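Local coordinates for 2-methyl-3-hydroxypyridine-5-carboxylic acid oxygenase (Mesorhizobium loti, PDB 3ALJ), which probably uses its bound FAD to oxygenate and open the ring of 2-methyl-3-hydroxypyridine-5-carboxylic acid, at residues 268-280 against 286-298. Numbering follows the deposited sequence. Where two conformers were deposited one is given.
Sequences DKYETTKLDSWTR and VGDAAHAMCPALA. With FAD (flavin-adenine dinucleotide), chain B.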
loop_
_atom_site.group_PDB
_atom_site.type_symbol
_atom_site.label_atom_id
_atom_site.label_comp_id
_atom_site.label_asym_id
_atom_site.label_seq_id
_atom_site.Cartn_x
_atom_site.Cartn_y
_atom_site.Cartn_z
ATOM N N ASP A 268 -5.027 4.751 -13.385
ATOM C CA ASP A 268 -4.989 3.374 -12.765
ATOM C C ASP A 268 -6.335 3.135 -12.072
ATOM O O ASP A 268 -6.925 4.019 -11.522
ATOM C CB ASP A 268 -3.887 3.227 -11.720
ATOM C CG ASP A 268 -2.485 3.284 -12.333
ATOM O OD1 ASP A 268 -2.333 2.686 -13.418
ATOM O OD2 ASP A 268 -1.646 3.879 -11.620
ATOM N N LYS A 269 -6.824 1.921 -12.150
ATOM C CA LYS A 269 -8.128 1.524 -11.642
ATOM C C LYS A 269 -7.989 0.909 -10.307
ATOM O O LYS A 269 -6.930 0.375 -9.922
ATOM C CB LYS A 269 -8.769 0.428 -12.559
ATOM C CG LYS A 269 -8.676 0.749 -13.954
ATOM C CD LYS A 269 -9.359 2.012 -14.292
ATOM C CE LYS A 269 -9.395 2.086 -15.855
ATOM N NZ LYS A 269 -7.970 2.384 -16.404
ATOM N N TYR A 270 -9.071 1.068 -9.567
ATOM C CA TYR A 270 -9.174 0.387 -8.296
ATOM C C TYR A 270 -9.449 -1.092 -8.425
ATOM O O TYR A 270 -10.023 -1.558 -9.416
ATOM C CB TYR A 270 -10.294 1.002 -7.423
ATOM C CG TYR A 270 -10.203 2.512 -7.318
ATOM C CD1 TYR A 270 -11.102 3.358 -7.897
ATOM C CD2 TYR A 270 -9.126 3.046 -6.606
ATOM C CE1 TYR A 270 -10.977 4.732 -7.776
ATOM C CE2 TYR A 270 -8.965 4.404 -6.438
ATOM C CZ TYR A 270 -9.898 5.233 -7.000
ATOM O OH TYR A 270 -9.785 6.645 -6.825
ATOM N N GLU A 271 -8.969 -1.862 -7.462
ATOM C CA GLU A 271 -9.173 -3.320 -7.604
ATOM C C GLU A 271 -9.150 -3.972 -6.281
ATOM O O GLU A 271 -8.343 -3.648 -5.377
ATOM C CB GLU A 271 -8.123 -3.910 -8.507
ATOM C CG GLU A 271 -8.219 -5.445 -8.667
ATOM C CD GLU A 271 -7.280 -5.990 -9.814
ATOM O OE1 GLU A 271 -6.494 -5.193 -10.384
ATOM O OE2 GLU A 271 -7.391 -7.233 -10.031
ATOM N N THR A 272 -10.054 -4.942 -6.109
ATOM C CA THR A 272 -10.130 -5.625 -4.836
ATOM C C THR A 272 -10.142 -7.087 -4.932
ATOM O O THR A 272 -10.522 -7.667 -6.008
ATOM C CB THR A 272 -11.433 -5.185 -4.039
ATOM O OG1 THR A 272 -12.615 -5.573 -4.792
ATOM C CG2 THR A 272 -11.498 -3.670 -3.844
ATOM N N THR A 273 -9.703 -7.774 -3.890
ATOM C CA THR A 273 -9.735 -9.296 -3.780
ATOM C C THR A 273 -10.161 -9.654 -2.392
ATOM O O THR A 273 -9.752 -9.045 -1.393
ATOM C CB THR A 273 -8.338 -10.013 -4.096
ATOM O OG1 THR A 273 -7.323 -9.435 -3.232
ATOM C CG2 THR A 273 -7.879 -9.666 -5.489
ATOM N N LYS A 274 -10.991 -10.701 -2.335
ATOM C CA LYS A 274 -11.359 -11.227 -1.013
ATOM C C LYS A 274 -11.459 -12.769 -1.160
ATOM O O LYS A 274 -12.055 -13.193 -2.180
ATOM C CB LYS A 274 -12.707 -10.696 -0.443
ATOM C CG LYS A 274 -12.890 -11.137 1.065
ATOM C CD LYS A 274 -14.096 -10.352 1.580
ATOM C CE LYS A 274 -14.275 -10.801 3.017
ATOM N NZ LYS A 274 -15.458 -9.908 3.559
ATOM N N LEU A 275 -10.831 -13.499 -0.216
ATOM C CA LEU A 275 -10.696 -14.965 -0.375
ATOM C C LEU A 275 -11.357 -15.742 0.776
ATOM O O LEU A 275 -11.408 -15.246 1.861
ATOM C CB LEU A 275 -9.223 -15.377 -0.350
ATOM C CG LEU A 275 -8.266 -14.826 -1.408
ATOM C CD1 LEU A 275 -6.852 -15.488 -1.363
ATOM C CD2 LEU A 275 -8.703 -14.425 -2.699
ATOM N N ASP A 276 -11.731 -16.987 0.468
ATOM C CA ASP A 276 -12.284 -17.960 1.471
ATOM C C ASP A 276 -11.243 -18.108 2.629
ATOM O O ASP A 276 -11.556 -18.183 3.839
ATOM C CB ASP A 276 -12.638 -19.302 0.770
ATOM C CG ASP A 276 -13.232 -20.329 1.730
ATOM O OD1 ASP A 276 -12.594 -21.400 1.910
ATOM O OD2 ASP A 276 -14.327 -20.034 2.240
ATOM N N SER A 277 -9.987 -18.252 2.213
ATOM C CA SER A 277 -8.889 -18.458 3.135
ATOM C C SER A 277 -7.613 -17.951 2.576
ATOM O O SER A 277 -7.584 -17.672 1.356
ATOM C CB SER A 277 -8.783 -19.964 3.554
ATOM O OG SER A 277 -8.271 -20.657 2.423
ATOM N N TRP A 278 -6.598 -17.843 3.412
ATOM C CA TRP A 278 -5.264 -17.279 2.962
ATOM C C TRP A 278 -4.168 -18.280 2.952
ATOM O O TRP A 278 -3.036 -17.973 2.642
ATOM C CB TRP A 278 -4.847 -16.125 3.915
ATOM C CG TRP A 278 -5.741 -14.925 3.847
ATOM C CD1 TRP A 278 -6.819 -14.665 3.005
ATOM C CD2 TRP A 278 -5.621 -13.784 4.681
ATOM N NE1 TRP A 278 -7.376 -13.391 3.284
ATOM C CE2 TRP A 278 -6.623 -12.862 4.307
ATOM C CE3 TRP A 278 -4.733 -13.433 5.684
ATOM C CZ2 TRP A 278 -6.720 -11.591 4.909
ATOM C CZ3 TRP A 278 -4.854 -12.205 6.318
ATOM C CH2 TRP A 278 -5.822 -11.303 5.919
ATOM N N THR A 279 -4.502 -19.565 3.243
ATOM C CA THR A 279 -3.428 -20.579 3.459
ATOM C C THR A 279 -3.845 -21.890 2.812
ATOM O O THR A 279 -5.044 -22.184 2.650
ATOM C CB THR A 279 -3.220 -20.879 4.963
ATOM O OG1 THR A 279 -4.413 -21.482 5.500
ATOM C CG2 THR A 279 -2.905 -19.559 5.711
ATOM N N ARG A 280 -2.812 -22.629 2.444
ATOM C CA ARG A 280 -3.076 -24.033 2.013
ATOM C C ARG A 280 -1.781 -24.775 2.253
ATOM O O ARG A 280 -0.798 -24.549 1.610
ATOM C CB ARG A 280 -3.580 -24.077 0.563
ATOM C CG ARG A 280 -4.220 -25.436 0.242
ATOM C CD ARG A 280 -5.670 -25.341 0.646
ATOM N NE ARG A 280 -6.357 -24.198 0.054
ATOM C CZ ARG A 280 -6.921 -24.183 -1.142
ATOM N NH1 ARG A 280 -7.575 -23.074 -1.505
ATOM N NH2 ARG A 280 -6.886 -25.226 -1.952
ATOM N N VAL A 286 -0.244 -13.330 1.034
ATOM C CA VAL A 286 -0.008 -12.063 1.852
ATOM C C VAL A 286 -0.241 -10.890 0.956
ATOM O O VAL A 286 0.310 -10.889 -0.165
ATOM C CB VAL A 286 1.441 -11.988 2.434
ATOM C CG1 VAL A 286 1.685 -13.247 3.412
ATOM C CG2 VAL A 286 2.592 -11.638 1.388
ATOM N N GLY A 287 -0.898 -9.836 1.415
ATOM C CA GLY A 287 -0.934 -8.620 0.633
ATOM C C GLY A 287 -2.077 -8.628 -0.362
ATOM O O GLY A 287 -3.123 -9.241 -0.084
ATOM N N ASP A 288 -1.896 -7.910 -1.473
ATOM C CA ASP A 288 -2.983 -7.803 -2.426
ATOM C C ASP A 288 -3.368 -9.219 -3.057
ATOM O O ASP A 288 -4.486 -9.336 -3.605
ATOM C CB ASP A 288 -2.544 -6.911 -3.596
ATOM C CG ASP A 288 -2.722 -5.400 -3.301
ATOM O OD1 ASP A 288 -3.044 -5.041 -2.160
ATOM O OD2 ASP A 288 -2.537 -4.644 -4.278
ATOM N N ALA A 289 -2.477 -10.183 -2.960
ATOM C CA ALA A 289 -2.823 -11.557 -3.384
ATOM C C ALA A 289 -4.065 -12.045 -2.615
ATOM O O ALA A 289 -4.821 -12.904 -3.123
ATOM C CB ALA A 289 -1.655 -12.495 -3.133
ATOM N N ALA A 290 -4.208 -11.577 -1.354
ATOM C CA ALA A 290 -5.273 -12.051 -0.480
ATOM C C ALA A 290 -6.356 -11.050 -0.231
ATOM O O ALA A 290 -7.501 -11.426 0.054
ATOM C CB ALA A 290 -4.665 -12.520 0.845
ATOM N N HIS A 291 -5.997 -9.733 -0.170
ATOM C CA HIS A 291 -6.960 -8.770 0.437
ATOM C C HIS A 291 -6.809 -7.373 -0.134
ATOM O O HIS A 291 -6.946 -6.376 0.561
ATOM C CB HIS A 291 -6.747 -8.787 1.993
ATOM C CG HIS A 291 -5.367 -8.449 2.425
ATOM N ND1 HIS A 291 -4.784 -7.210 2.227
ATOM C CD2 HIS A 291 -4.454 -9.196 3.096
ATOM C CE1 HIS A 291 -3.548 -7.236 2.756
ATOM N NE2 HIS A 291 -3.319 -8.407 3.262
ATOM N N ALA A 292 -6.638 -7.270 -1.435
ATOM C CA ALA A 292 -6.644 -5.942 -2.015
ATOM C C ALA A 292 -7.926 -5.188 -1.792
ATOM O O ALA A 292 -9.001 -5.818 -1.748
ATOM C CB ALA A 292 -6.415 -6.009 -3.524
ATOM N N MET A 293 -7.859 -3.885 -1.491
ATOM C CA MET A 293 -8.974 -3.116 -0.968
ATOM C C MET A 293 -9.073 -1.740 -1.572
ATOM O O MET A 293 -8.128 -1.288 -2.233
ATOM C CB MET A 293 -8.887 -3.111 0.556
ATOM C CG MET A 293 -7.698 -2.311 1.086
ATOM S SD MET A 293 -7.680 -2.242 2.911
ATOM C CE MET A 293 -6.951 -3.873 3.256
ATOM N N CYS A 294 -10.187 -1.091 -1.351
ATOM C CA CYS A 294 -10.268 0.291 -1.734
ATOM C C CYS A 294 -9.289 1.152 -0.946
ATOM O O CYS A 294 -9.075 0.863 0.225
ATOM C CB CYS A 294 -11.696 0.830 -1.475
ATOM S SG CYS A 294 -12.942 -0.044 -2.558
ATOM N N PRO A 295 -8.686 2.157 -1.574
ATOM C CA PRO A 295 -7.644 2.937 -0.877
ATOM C C PRO A 295 -8.104 4.126 -0.040
ATOM O O PRO A 295 -7.245 4.858 0.474
ATOM C CB PRO A 295 -6.739 3.375 -2.041
ATOM C CG PRO A 295 -7.708 3.635 -3.165
ATOM C CD PRO A 295 -8.685 2.415 -3.066
ATOM N N ALA A 296 -9.425 4.183 0.248
ATOM C CA ALA A 296 -9.905 5.338 1.030
ATOM C C ALA A 296 -9.200 5.512 2.344
ATOM O O ALA A 296 -8.957 6.664 2.765
ATOM C CB ALA A 296 -11.474 5.232 1.258
ATOM N N LEU A 297 -8.945 4.435 3.080
ATOM C CA LEU A 297 -8.267 4.548 4.368
ATOM C C LEU A 297 -6.791 4.407 4.323
ATOM O O LEU A 297 -6.122 4.428 5.387
ATOM C CB LEU A 297 -8.884 3.563 5.407
ATOM C CG LEU A 297 -10.349 3.774 5.731
ATOM C CD1 LEU A 297 -10.735 2.533 6.695
ATOM C CD2 LEU A 297 -10.514 5.190 6.362
ATOM N N ALA A 298 -6.233 4.297 3.085
ATOM C CA ALA A 298 -4.767 4.221 2.886
ATOM C C ALA A 298 -4.154 3.171 3.809
ATOM O O ALA A 298 -3.196 3.388 4.534
ATOM C CB ALA A 298 -4.107 5.643 3.109
HETATM P PA FAD B . 2.327 -5.365 -5.071
HETATM O O1A FAD B . 2.780 -4.059 -4.498
HETATM O O2A FAD B . 1.458 -5.379 -6.189
HETATM O O5B FAD B . 3.654 -6.172 -5.405
HETATM C C5B FAD B . 3.595 -7.500 -6.022
HETATM C C4B FAD B . 4.974 -7.621 -6.637
HETATM O O4B FAD B . 4.932 -8.990 -7.169
HETATM C C3B FAD B . 5.229 -6.755 -7.815
HETATM O O3B FAD B . 6.546 -6.171 -7.757
HETATM C C2B FAD B . 4.992 -7.712 -9.039
HETATM O O2B FAD B . 5.769 -7.360 -10.197
HETATM C C1B FAD B . 5.500 -9.026 -8.542
HETATM N N9A FAD B . 4.831 -10.163 -9.089
HETATM C C8A FAD B . 3.544 -10.287 -9.563
HETATM N N7A FAD B . 3.272 -11.551 -9.920
HETATM C C5A FAD B . 4.431 -12.271 -9.677
HETATM C C6A FAD B . 4.727 -13.630 -9.762
HETATM N N6A FAD B . 3.796 -14.521 -10.243
HETATM N N1A FAD B . 5.958 -13.997 -9.400
HETATM C C2A FAD B . 6.887 -13.133 -8.976
HETATM N N3A FAD B . 6.655 -11.796 -8.829
HETATM C C4A FAD B . 5.395 -11.405 -9.165
HETATM N N1 FAD B . -1.721 1.410 0.532
HETATM C C2 FAD B . -1.289 2.071 1.589
HETATM O O2 FAD B . -0.868 1.513 2.615
HETATM N N3 FAD B . -1.309 3.466 1.591
HETATM C C4 FAD B . -1.738 4.194 0.480
HETATM O O4 FAD B . -1.588 5.472 0.478
HETATM C C4X FAD B . -2.203 3.470 -0.604
HETATM N N5 FAD B . -2.765 4.166 -1.729
HETATM C C5X FAD B . -3.289 3.433 -2.777
HETATM C C6 FAD B . -3.941 4.076 -3.844
HETATM C C7 FAD B . -4.404 3.357 -4.916
HETATM C C7M FAD B . -5.105 4.106 -6.086
HETATM C C8 FAD B . -4.304 1.982 -4.933
HETATM C C8M FAD B . -4.848 1.132 -6.104
HETATM C C9 FAD B . -3.662 1.325 -3.873
HETATM C C9A FAD B . -3.184 2.048 -2.753
HETATM N N10 FAD B . -2.550 1.384 -1.612
HETATM C C10 FAD B . -2.124 2.100 -0.558
HETATM C "C1'" FAD B . -2.472 -0.154 -1.605
HETATM C "C2'" FAD B . -1.068 -0.582 -2.012
HETATM O "O2'" FAD B . -0.757 -0.020 -3.304
HETATM C "C3'" FAD B . -1.036 -2.112 -2.190
HETATM O "O3'" FAD B . -1.951 -2.684 -1.181
HETATM C "C4'" FAD B . 0.278 -2.726 -1.938
HETATM O "O4'" FAD B . 1.186 -2.208 -2.951
HETATM C "C5'" FAD B . 0.245 -4.210 -2.110
HETATM O "O5'" FAD B . 1.553 -4.724 -1.880
HETATM P P FAD B . 1.822 -6.216 -2.329
HETATM O O1P FAD B . 3.242 -6.451 -2.036
HETATM O O2P FAD B . 0.795 -7.163 -1.791
HETATM O O3P FAD B . 1.564 -6.211 -3.926
HETATM O O HOH W 1 -7.839 -0.404 -5.043
HETATM O O HOH W 2 -9.356 -11.892 1.794
#
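Thr273 is the polar link between strand 267-275 and the chain that runs along the flavin. Its OG1 donates to Asp288 O at 2.9 Å and accepts from Ala292 N, so one hydroxyl ties Asp288 O, at the start of the short, weakly bonded turn, to Ala292 N just beyond it. Chi1 of 55° sets OG1 between the backbone N and the carbonyl carbon, where it faces that turn. Thr273 N adds a bond to Ala292 O at 3.0 Å, and Thr273 O receives a CA-H...O contact from His291. A valine here would probably leave Ala292 N without its acceptor and Asp288 O without its donor, and let the turn that carries Asp288 shift against the strand.

Toward the strand's end, Ala290 CB lies over the five-membered ring of Trp278, 3.7 Å from its centroid, in a CH-pi contact. A water lies in plane at the indole edge: it accepts from Trp278 NE1 and Leu275 N and donates to Ala290 O. The six-membered ring of Trp278 meets His291 CD2 obliquely, the planes at 46°. At the other end, Tyr270 CE2 touches Pro295 CG at 3.6 Å, while Pro295 CB packs 3.4 Å from FAD C6. A second water bridges Glu271 N and Met293 O.

The turn serves the cofactor directly: Asp288 N donates to FAD O2P, and Asp288 OD1 accepts from the ribityl O3' at 2.8 Å. Gly287 CA comes within 3.3 Å of FAD O2P. This agrees with the FAD-binding GD motif of flavoprotein hydroxylases. Strand 267-275 is the edge strand of the seven-stranded sheet, paired with strand 170-185; His291 and Trp278 pack on helices 300-314 and 321-349, and Gln340 of helix 321-349 is hydrogen-bonded to Thr273 O and Ala292 O.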